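Local coordinates for peptidase M16 C-terminal domain-containing protein (Enterococcus faecalis, PDB 3D3Y) that is of unknown function but is related to the M16 metallopeptidases, carries an M16 inactive-type domain and probably binds a metal ion, at residues V6-L14 and F218-E228; F278-K289 and E336-I345. One frame throughout, in Å; residues are numbered along the deposited sequence.

In the fold
The two contacts lie on opposite sides of the chain's centre, about 48 Å apart between centres and about 32 Å between nearest atoms, and they do not touch. Interaction 1 closes at residue 228, before interaction 2 opens at residue 278. The first packs beside the six-stranded mixed sheet that includes strands 4-7, 12-18 and 200-207, and it joins the start of the chain to the exit of helix 211-219. The second joins helices 272-284 and 326-341 beside the five-stranded sheet, where Phe278 and Phe282 touch strand 314-321. The two contacts thus accompany different sheets, an arrangement consistent with the sheet-and-helix architecture of M16 peptidases.

Interaction 1 (V6-L14 and F218-E228); sequences VQLVKGVNL and FKQLPFTPREE. With EDO (1,2-ethanediol), chain I.
A beta hairpin at the edge of a mixed sheet, strands 4-7 and 12-18 joined by a type II turn from Val9 to Val12, is clasped by the chain leaving helix 211-219. Arg226 N gives a nearly straight hydrogen bond (171°) to Lys10 O at 2.8 Å. Glu228, its CG anti to the backbone N (chi1 -172°) and its chain bent at chi2, brings its carboxylate to the hairpin. Glu228 OE1 takes Gly11 N at 2.9 Å from above the carboxylate plane, while Glu228 OE2 uses its syn lone pair for Asn13 ND2 at 2.6 Å. Gly11 suits the positive phi of the turn and leaves room for Arg226. Val12 CG1 makes a CH-pi contact over one face of Phe223, 4.2 Å from the ring centroid, and Val12 CG2 lies over one face of the Arg226 guanidinium, 3.5 Å from NE. That guanidinium is held by NE and NH2, both bonded to Thr224 O in its plane, and by the carbonyls of Asp199 and Leu196. Thr224 N also gives a weak bond to an ethanediol, probably from the crystallisation liquor. With Gln7 adding a weak bond to OE1, both Glu228 oxygens are engaged, which probably fixes the carboxylate's rotation.

Interaction 2 (F278-K289 and E336-I345); sequences FNGIFGGFPHSK and ELENIRLGKI
Phe278 carries the CB of Phe282 over one face of its ring, while its edge is turned to the opposite helix: Ile340 CG2 lies in the ring plane, 3.7 Å from CD1, and Leu337 CD1 comes to CZ at 3.8 Å. The Phe282 ring in turn meets Glu336 CB at its edge, and its CE1 reaches Leu337 CB at 4.0 Å. Both phenylalanines have CG anti to the backbone N, which carries their rings along the same side of helix 272-284. On the other helix, the Arg341 guanidinium has Leu337 CD2 over the centre of one face and a salt bridge from NH1 to Glu338 OE2.

Helices 278-284 and 336-341 run nearly antiparallel, at 150°, with axes 10.5 Å apart, and pack knob-into-hole: Ile340 enters a hole formed by Phe278, Ile281, Phe282 and Lys289. The branching of Ile340 suits this place, since CG2 faces Phe278 while CD1 reaches Phe282 CB at 3.6 Å. Helix 400-409 covers Ile340 as well, through Ile403 and Ala407.

Lys289 runs its aliphatic chain past Ile340, CD lying 3.7 Å from Ile340 CG1. The chain stays extended until it bends at chi4 (-74°), which brings Lys289 NZ to Lys344 O at 2.8 Å, nearly along the C=O axis. A water bridges the buried ammonium to Glu336 OE1, and Glu349 supplies a salt bridge; with three such partners and two carboxylates nearby, the charged form is probably favoured. The acceptor belongs to Lys344, whose N makes one of the two bonds of the Schellman motif at Gly343, where positive phi suits glycine and turns the chain back after the helix. Just beyond, Ile281 CD1 meets Ile345 CG2 at 4.1 Å, the two side chains crossing at about a right angle.

Interaction 1 (V6-L14 and F218-E228)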
loop_
_atom_site.group_PDB
_atom_site.type_symbol
_atom_site.label_atom_id
_atom_site.label_comp_id
_atom_site.label_asym_id
_atom_site.label_seq_id
_atom_site.Cartn_x
_atom_site.Cartn_y
_atom_site.Cartn_z
ATOM N N VAL A 6 8.549 -21.463 -10.106
ATOM C CA VAL A 6 9.887 -21.979 -10.346
ATOM C C VAL A 6 10.891 -21.080 -9.682
ATOM O O VAL A 6 10.789 -19.826 -9.753
ATOM C CB VAL A 6 10.295 -21.980 -11.831
ATOM C CG1 VAL A 6 11.455 -22.963 -12.014
ATOM C CG2 VAL A 6 9.146 -22.357 -12.716
ATOM N N GLN A 7 11.849 -21.723 -9.031
ATOM C CA GLN A 7 13.029 -21.054 -8.555
ATOM C C GLN A 7 14.001 -20.739 -9.704
ATOM O O GLN A 7 14.542 -21.658 -10.330
ATOM C CB GLN A 7 13.719 -21.936 -7.547
ATOM C CG GLN A 7 14.725 -21.228 -6.700
ATOM C CD GLN A 7 15.135 -22.078 -5.517
ATOM O OE1 GLN A 7 15.233 -23.304 -5.625
ATOM N NE2 GLN A 7 15.346 -21.440 -4.374
ATOM N N LEU A 8 14.223 -19.453 -9.952
ATOM C CA LEU A 8 15.234 -18.996 -10.915
ATOM C C LEU A 8 16.592 -19.167 -10.264
ATOM O O LEU A 8 17.370 -20.030 -10.693
ATOM C CB LEU A 8 14.975 -17.544 -11.337
ATOM C CG LEU A 8 13.659 -17.364 -12.091
ATOM C CD1 LEU A 8 13.448 -15.897 -12.475
ATOM C CD2 LEU A 8 13.526 -18.279 -13.303
ATOM N N VAL A 9 16.854 -18.389 -9.211
ATOM C CA VAL A 9 17.892 -18.708 -8.206
ATOM C C VAL A 9 17.284 -18.603 -6.802
ATOM O O VAL A 9 16.187 -18.052 -6.635
ATOM C CB VAL A 9 19.132 -17.759 -8.296
ATOM C CG1 VAL A 9 19.853 -17.920 -9.640
ATOM C CG2 VAL A 9 18.739 -16.294 -8.080
ATOM N N LYS A 10 17.989 -19.094 -5.787
ATOM C CA LYS A 10 17.567 -18.876 -4.375
ATOM C C LYS A 10 17.125 -17.431 -4.120
ATOM O O LYS A 10 17.871 -16.504 -4.430
ATOM C CB LYS A 10 18.710 -19.217 -3.412
ATOM C CG LYS A 10 18.279 -19.451 -1.968
ATOM C CD LYS A 10 19.466 -19.912 -1.057
ATOM C CE LYS A 10 20.469 -18.753 -0.797
ATOM N NZ LYS A 10 21.351 -18.982 0.403
ATOM N N GLY A 11 15.923 -17.254 -3.555
ATOM C CA GLY A 11 15.390 -15.941 -3.261
ATOM C C GLY A 11 14.685 -15.240 -4.412
ATOM O O GLY A 11 14.082 -14.172 -4.233
ATOM N N VAL A 12 14.777 -15.829 -5.603
ATOM C CA VAL A 12 14.177 -15.272 -6.819
ATOM C C VAL A 12 13.287 -16.311 -7.498
ATOM O O VAL A 12 13.764 -17.302 -8.075
ATOM C CB VAL A 12 15.248 -14.728 -7.818
ATOM C CG1 VAL A 12 14.556 -14.094 -9.055
ATOM C CG2 VAL A 12 16.153 -13.683 -7.137
ATOM N N ASN A 13 11.989 -16.061 -7.428
ATOM C CA ASN A 13 11.005 -17.026 -7.899
ATOM C C ASN A 13 10.094 -16.474 -8.952
ATOM O O ASN A 13 9.761 -15.283 -8.939
ATOM C CB ASN A 13 10.211 -17.548 -6.707
ATOM C CG ASN A 13 11.079 -18.348 -5.776
ATOM O OD1 ASN A 13 11.422 -19.482 -6.085
ATOM N ND2 ASN A 13 11.503 -17.738 -4.663
ATOM N N LEU A 14 9.728 -17.325 -9.895
ATOM C CA LEU A 14 8.847 -16.952 -10.988
ATOM C C LEU A 14 7.507 -17.631 -10.771
ATOM O O LEU A 14 7.441 -18.821 -10.396
ATOM C CB LEU A 14 9.453 -17.365 -12.342
ATOM C CG LEU A 14 8.602 -17.287 -13.633
ATOM C CD1 LEU A 14 8.135 -15.853 -13.969
ATOM C CD2 LEU A 14 9.376 -17.858 -14.798
ATOM N N PHE A 218 13.093 -15.931 -18.555
ATOM C CA PHE A 218 13.425 -15.318 -17.278
ATOM C C PHE A 218 14.760 -15.772 -16.706
ATOM O O PHE A 218 15.406 -15.041 -15.950
ATOM C CB PHE A 218 12.263 -15.430 -16.279
ATOM C CG PHE A 218 11.265 -14.342 -16.444
ATOM C CD1 PHE A 218 10.059 -14.582 -17.084
ATOM C CD2 PHE A 218 11.557 -13.050 -16.014
ATOM C CE1 PHE A 218 9.134 -13.526 -17.265
ATOM C CE2 PHE A 218 10.655 -12.004 -16.194
ATOM C CZ PHE A 218 9.446 -12.240 -16.810
ATOM N N LYS A 219 15.196 -16.956 -17.108
ATOM C CA LYS A 219 16.500 -17.436 -16.689
ATOM C C LYS A 219 17.621 -16.534 -17.213
ATOM O O LYS A 219 18.718 -16.575 -16.674
ATOM C CB LYS A 219 16.713 -18.905 -17.091
ATOM C CG LYS A 219 15.845 -19.920 -16.295
ATOM C CD LYS A 219 16.495 -20.414 -15.001
ATOM C CE LYS A 219 17.757 -21.204 -15.287
ATOM N NZ LYS A 219 18.075 -22.245 -14.236
ATOM N N GLN A 220 17.339 -15.718 -18.236
ATOM C CA GLN A 220 18.290 -14.757 -18.826
ATOM C C GLN A 220 18.575 -13.579 -17.904
ATOM O O GLN A 220 19.485 -12.795 -18.152
ATOM C CB GLN A 220 17.753 -14.177 -20.150
ATOM C CG GLN A 220 17.612 -15.169 -21.320
ATOM C CD GLN A 220 16.698 -14.672 -22.451
ATOM O OE1 GLN A 220 15.983 -13.663 -22.321
ATOM N NE2 GLN A 220 16.706 -15.403 -23.564
ATOM N N LEU A 221 17.755 -13.399 -16.876
ATOM C CA LEU A 221 17.974 -12.264 -15.952
ATOM C C LEU A 221 19.040 -12.649 -14.920
ATOM O O LEU A 221 18.831 -13.562 -14.114
ATOM C CB LEU A 221 16.651 -11.830 -15.302
ATOM C CG LEU A 221 15.791 -10.833 -16.103
ATOM C CD1 LEU A 221 15.604 -11.221 -17.562
ATOM C CD2 LEU A 221 14.426 -10.584 -15.408
ATOM N N PRO A 222 20.221 -11.985 -14.963
ATOM C CA PRO A 222 21.316 -12.574 -14.180
ATOM C C PRO A 222 21.291 -12.263 -12.671
ATOM O O PRO A 222 22.261 -11.706 -12.152
ATOM C CB PRO A 222 22.579 -11.986 -14.854
ATOM C CG PRO A 222 22.121 -10.629 -15.374
ATOM C CD PRO A 222 20.639 -10.768 -15.698
ATOM N N PHE A 223 20.217 -12.664 -11.981
ATOM C CA PHE A 223 20.109 -12.512 -10.515
ATOM C C PHE A 223 21.070 -13.438 -9.842
ATOM O O PHE A 223 21.187 -14.606 -10.216
ATOM C CB PHE A 223 18.704 -12.856 -10.002
ATOM C CG PHE A 223 17.652 -11.825 -10.359
ATOM C CD1 PHE A 223 17.608 -10.604 -9.710
ATOM C CD2 PHE A 223 16.729 -12.092 -11.346
ATOM C CE1 PHE A 223 16.638 -9.649 -10.050
ATOM C CE2 PHE A 223 15.781 -11.171 -11.706
ATOM C CZ PHE A 223 15.713 -9.943 -11.050
ATOM N N THR A 224 21.763 -12.938 -8.841
ATOM C CA THR A 224 22.568 -13.842 -8.004
ATOM C C THR A 224 21.679 -14.388 -6.878
ATOM O O THR A 224 20.649 -13.772 -6.558
ATOM C CB THR A 224 23.750 -13.087 -7.411
ATOM O OG1 THR A 224 23.261 -11.883 -6.795
ATOM C CG2 THR A 224 24.737 -12.709 -8.529
ATOM N N PRO A 225 22.067 -15.535 -6.262
ATOM C CA PRO A 225 21.289 -16.129 -5.176
ATOM C C PRO A 225 21.236 -15.191 -3.994
ATOM O O PRO A 225 22.153 -14.407 -3.774
ATOM C CB PRO A 225 22.096 -17.413 -4.790
ATOM C CG PRO A 225 22.963 -17.660 -5.930
ATOM C CD PRO A 225 23.263 -16.332 -6.572
ATOM N N ARG A 226 20.133 -15.220 -3.268
ATOM C CA ARG A 226 20.072 -14.510 -1.988
ATOM C C ARG A 226 19.143 -15.271 -1.065
ATOM O O ARG A 226 18.607 -16.308 -1.449
ATOM C CB ARG A 226 19.690 -13.015 -2.155
ATOM C CG ARG A 226 18.210 -12.724 -2.419
ATOM C CD ARG A 226 17.719 -13.017 -3.863
ATOM N NE ARG A 226 18.643 -12.599 -4.922
ATOM C CZ ARG A 226 18.798 -11.358 -5.385
ATOM N NH1 ARG A 226 18.091 -10.332 -4.915
ATOM N NH2 ARG A 226 19.689 -11.138 -6.346
ATOM N N GLU A 227 18.984 -14.778 0.155
ATOM C CA GLU A 227 18.129 -15.417 1.155
ATOM C C GLU A 227 16.714 -15.604 0.625
ATOM O O GLU A 227 16.163 -14.718 -0.036
ATOM C CB GLU A 227 18.099 -14.573 2.433
ATOM C CG GLU A 227 19.446 -14.456 3.127
ATOM C CD GLU A 227 19.855 -15.731 3.854
ATOM O OE1 GLU A 227 19.373 -16.831 3.473
ATOM O OE2 GLU A 227 20.671 -15.642 4.808
ATOM N N GLU A 228 16.134 -16.756 0.924
ATOM C CA GLU A 228 14.768 -17.063 0.494
ATOM C C GLU A 228 13.691 -16.462 1.427
ATOM O O GLU A 228 12.632 -16.016 0.961
ATOM C CB GLU A 228 14.604 -18.580 0.365
ATOM C CG GLU A 228 13.294 -19.020 -0.255
ATOM C CD GLU A 228 13.248 -18.888 -1.775
ATOM O OE1 GLU A 228 14.201 -19.288 -2.477
ATOM O OE2 GLU A 228 12.219 -18.415 -2.269
HETATM C C1 EDO I . 22.031 -9.677 -7.979
HETATM O O1 EDO I . 21.093 -9.782 -9.036
HETATM C C2 EDO I . 23.137 -8.724 -8.387
HETATM O O2 EDO I . 24.124 -8.807 -7.364
#

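Interaction 2 (F278-K289 and E336-I345)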
loop_
_atom_site.group_PDB
_atom_site.type_symbol
_atom_site.label_atom_id
_atom_site.label_comp_id
_atom_site.label_asym_id
_atom_site.label_seq_id
_atom_site.Cartn_x
_atom_site.Cartn_y
_atom_site.Cartn_z
ATOM N N PHE A 278 -17.409 -4.239 11.581
ATOM C CA PHE A 278 -17.349 -3.234 12.659
ATOM C C PHE A 278 -16.944 -1.876 12.093
ATOM O O PHE A 278 -17.563 -0.843 12.400
ATOM C CB PHE A 278 -16.364 -3.627 13.761
ATOM C CG PHE A 278 -15.987 -2.461 14.635
ATOM C CD1 PHE A 278 -16.792 -2.098 15.734
ATOM C CD2 PHE A 278 -14.856 -1.697 14.344
ATOM C CE1 PHE A 278 -16.461 -0.981 16.535
ATOM C CE2 PHE A 278 -14.524 -0.582 15.129
ATOM C CZ PHE A 278 -15.321 -0.235 16.243
ATOM N N ASN A 279 -15.915 -1.887 11.242
ATOM C CA ASN A 279 -15.389 -0.654 10.676
ATOM C C ASN A 279 -16.433 0.071 9.867
ATOM O O ASN A 279 -16.568 1.305 9.981
ATOM C CB ASN A 279 -14.132 -0.871 9.820
ATOM C CG ASN A 279 -13.620 0.445 9.246
ATOM O OD1 ASN A 279 -13.610 0.652 8.011
ATOM N ND2 ASN A 279 -13.242 1.354 10.138
ATOM N N GLY A 280 -17.182 -0.684 9.058
ATOM C CA GLY A 280 -18.254 -0.104 8.263
ATOM C C GLY A 280 -19.330 0.551 9.110
ATOM O O GLY A 280 -19.828 1.612 8.745
ATOM N N ILE A 281 -19.674 -0.067 10.250
ATOM C CA ILE A 281 -20.762 0.438 11.103
ATOM C C ILE A 281 -20.295 1.651 11.903
ATOM O O ILE A 281 -21.085 2.553 12.206
ATOM C CB ILE A 281 -21.236 -0.679 12.063
ATOM C CG1 ILE A 281 -22.020 -1.756 11.302
ATOM C CG2 ILE A 281 -22.080 -0.135 13.220
ATOM C CD1 ILE A 281 -22.085 -3.106 12.104
ATOM N N PHE A 282 -19.021 1.634 12.288
ATOM C CA PHE A 282 -18.437 2.675 13.161
ATOM C C PHE A 282 -18.239 3.992 12.381
ATOM O O PHE A 282 -18.851 5.015 12.710
ATOM C CB PHE A 282 -17.143 2.139 13.822
ATOM C CG PHE A 282 -16.486 3.087 14.805
ATOM C CD1 PHE A 282 -17.239 3.834 15.736
ATOM C CD2 PHE A 282 -15.098 3.194 14.838
ATOM C CE1 PHE A 282 -16.610 4.708 16.670
ATOM C CE2 PHE A 282 -14.456 4.050 15.739
ATOM C CZ PHE A 282 -15.206 4.796 16.690
ATOM N N GLY A 283 -17.458 3.959 11.309
ATOM C CA GLY A 283 -17.164 5.171 10.549
ATOM C C GLY A 283 -16.811 4.925 9.094
ATOM O O GLY A 283 -16.371 5.830 8.420
ATOM N N GLY A 284 -17.004 3.705 8.591
ATOM C CA GLY A 284 -16.461 3.349 7.271
ATOM C C GLY A 284 -17.264 3.855 6.083
ATOM O O GLY A 284 -16.706 4.134 4.998
ATOM N N PHE A 285 -18.571 3.965 6.288
ATOM C CA PHE A 285 -19.532 4.248 5.238
ATOM C C PHE A 285 -20.452 5.402 5.657
ATOM O O PHE A 285 -20.504 5.735 6.837
ATOM C CB PHE A 285 -20.384 2.994 5.009
ATOM C CG PHE A 285 -19.643 1.840 4.387
ATOM C CD1 PHE A 285 -19.025 1.967 3.142
ATOM C CD2 PHE A 285 -19.640 0.587 5.002
ATOM C CE1 PHE A 285 -18.381 0.875 2.535
ATOM C CE2 PHE A 285 -18.985 -0.499 4.404
ATOM C CZ PHE A 285 -18.338 -0.351 3.176
ATOM N N PRO A 286 -21.187 6.010 4.698
ATOM C CA PRO A 286 -22.043 7.154 5.024
ATOM C C PRO A 286 -23.168 6.872 6.019
ATOM O O PRO A 286 -23.679 7.818 6.639
ATOM C CB PRO A 286 -22.624 7.594 3.652
ATOM C CG PRO A 286 -21.692 7.028 2.627
ATOM C CD PRO A 286 -21.204 5.709 3.248
ATOM N N HIS A 287 -23.517 5.596 6.199
ATOM C CA HIS A 287 -24.567 5.202 7.119
ATOM C C HIS A 287 -23.979 4.872 8.509
ATOM O O HIS A 287 -24.697 4.439 9.417
ATOM C CB HIS A 287 -25.349 4.001 6.556
ATOM C CG HIS A 287 -24.504 2.773 6.353
ATOM N ND1 HIS A 287 -23.965 2.430 5.131
ATOM C CD2 HIS A 287 -24.092 1.821 7.222
ATOM C CE1 HIS A 287 -23.280 1.304 5.253
ATOM N NE2 HIS A 287 -23.331 0.920 6.514
ATOM N N SER A 288 -22.682 5.125 8.680
ATOM C CA SER A 288 -21.974 4.732 9.891
ATOM C C SER A 288 -22.399 5.553 11.093
ATOM O O SER A 288 -22.931 6.653 10.935
ATOM C CB SER A 288 -20.466 4.876 9.713
ATOM O OG SER A 288 -20.091 6.246 9.656
ATOM N N LYS A 289 -22.119 5.052 12.299
ATOM C CA LYS A 289 -22.468 5.830 13.496
ATOM C C LYS A 289 -21.801 7.196 13.590
ATOM O O LYS A 289 -22.440 8.174 14.012
ATOM C CB LYS A 289 -22.246 5.004 14.785
ATOM C CG LYS A 289 -23.177 3.786 14.833
ATOM C CD LYS A 289 -23.132 3.055 16.170
ATOM C CE LYS A 289 -24.129 1.872 16.160
ATOM N NZ LYS A 289 -25.521 2.351 16.272
ATOM N N GLU A 336 -20.349 6.706 20.557
ATOM C CA GLU A 336 -20.678 5.776 19.481
ATOM C C GLU A 336 -19.934 4.459 19.613
ATOM O O GLU A 336 -20.494 3.413 19.343
ATOM C CB GLU A 336 -20.458 6.400 18.099
ATOM C CG GLU A 336 -21.425 7.588 17.810
ATOM C CD GLU A 336 -22.881 7.252 18.127
ATOM O OE1 GLU A 336 -23.304 6.091 17.932
ATOM O OE2 GLU A 336 -23.624 8.142 18.574
ATOM N N LEU A 337 -18.678 4.500 20.043
ATOM C CA LEU A 337 -17.950 3.257 20.263
ATOM C C LEU A 337 -18.588 2.411 21.380
ATOM O O LEU A 337 -18.762 1.194 21.244
ATOM C CB LEU A 337 -16.462 3.534 20.521
ATOM C CG LEU A 337 -15.566 2.329 20.856
ATOM C CD1 LEU A 337 -15.694 1.232 19.736
ATOM C CD2 LEU A 337 -14.101 2.829 20.985
ATOM N N GLU A 338 -18.951 3.057 22.479
ATOM C CA GLU A 338 -19.656 2.376 23.539
ATOM C C GLU A 338 -20.980 1.767 23.057
ATOM O O GLU A 338 -21.341 0.647 23.457
ATOM C CB GLU A 338 -19.887 3.326 24.708
ATOM C CG GLU A 338 -18.571 3.637 25.459
ATOM C CD GLU A 338 -17.811 2.345 25.875
ATOM O OE1 GLU A 338 -18.450 1.434 26.463
ATOM O OE2 GLU A 338 -16.582 2.254 25.586
ATOM N N ASN A 339 -21.688 2.493 22.193
ATOM C CA ASN A 339 -22.936 1.986 21.658
ATOM C C ASN A 339 -22.744 0.695 20.892
ATOM O O ASN A 339 -23.542 -0.231 21.031
ATOM C CB ASN A 339 -23.619 3.031 20.774
ATOM C CG ASN A 339 -24.289 4.117 21.592
ATOM O OD1 ASN A 339 -24.542 3.939 22.796
ATOM N ND2 ASN A 339 -24.623 5.235 20.938
ATOM N N ILE A 340 -21.698 0.640 20.067
ATOM C CA ILE A 340 -21.361 -0.619 19.385
ATOM C C ILE A 340 -20.983 -1.682 20.428
ATOM O O ILE A 340 -21.460 -2.806 20.361
ATOM C CB ILE A 340 -20.224 -0.434 18.357
ATOM C CG1 ILE A 340 -20.672 0.578 17.247
ATOM C CG2 ILE A 340 -19.804 -1.798 17.792
ATOM C CD1 ILE A 340 -19.512 1.036 16.324
ATOM N N ARG A 341 -20.115 -1.346 21.388
ATOM C CA ARG A 341 -19.784 -2.326 22.445
ATOM C C ARG A 341 -21.052 -2.902 23.098
ATOM O O ARG A 341 -21.132 -4.115 23.387
ATOM C CB ARG A 341 -18.870 -1.710 23.514
ATOM C CG ARG A 341 -17.482 -1.435 22.983
ATOM C CD ARG A 341 -16.567 -0.630 23.953
ATOM N NE ARG A 341 -15.185 -0.798 23.519
ATOM C CZ ARG A 341 -14.145 -0.082 23.936
ATOM N NH1 ARG A 341 -14.310 0.942 24.782
ATOM N NH2 ARG A 341 -12.931 -0.388 23.480
ATOM N N LEU A 342 -22.039 -2.036 23.321
ATOM C CA LEU A 342 -23.315 -2.442 23.958
ATOM C C LEU A 342 -24.238 -3.225 23.021
ATOM O O LEU A 342 -25.233 -3.782 23.463
ATOM C CB LEU A 342 -24.055 -1.216 24.522
ATOM C CG LEU A 342 -23.397 -0.541 25.744
ATOM C CD1 LEU A 342 -23.909 0.908 25.919
ATOM C CD2 LEU A 342 -23.657 -1.356 27.015
ATOM N N GLY A 343 -23.893 -3.273 21.734
ATOM C CA GLY A 343 -24.713 -4.017 20.766
ATOM C C GLY A 343 -25.908 -3.206 20.331
ATOM O O GLY A 343 -26.901 -3.755 19.840
ATOM N N LYS A 344 -25.803 -1.882 20.474
ATOM C CA LYS A 344 -26.868 -0.982 20.072
ATOM C C LYS A 344 -26.739 -0.744 18.559
ATOM O O LYS A 344 -26.317 0.339 18.106
ATOM C CB LYS A 344 -26.825 0.317 20.876
ATOM C CG LYS A 344 -27.262 0.135 22.357
ATOM C CD LYS A 344 -26.868 1.309 23.265
ATOM C CE LYS A 344 -27.760 2.540 23.014
ATOM N NZ LYS A 344 -27.166 3.749 23.656
ATOM N N ILE A 345 -27.087 -1.786 17.792
ATOM C CA ILE A 345 -26.825 -1.829 16.337
ATOM C C ILE A 345 -28.086 -2.259 15.602
ATOM O O ILE A 345 -28.642 -3.326 15.868
ATOM C CB ILE A 345 -25.662 -2.809 15.999
ATOM C CG1 ILE A 345 -24.398 -2.413 16.762
ATOM C CG2 ILE A 345 -25.356 -2.806 14.514
ATOM C CD1 ILE A 345 -23.289 -3.458 16.731
HETATM O O HOH W 1 -25.666 4.888 17.500
#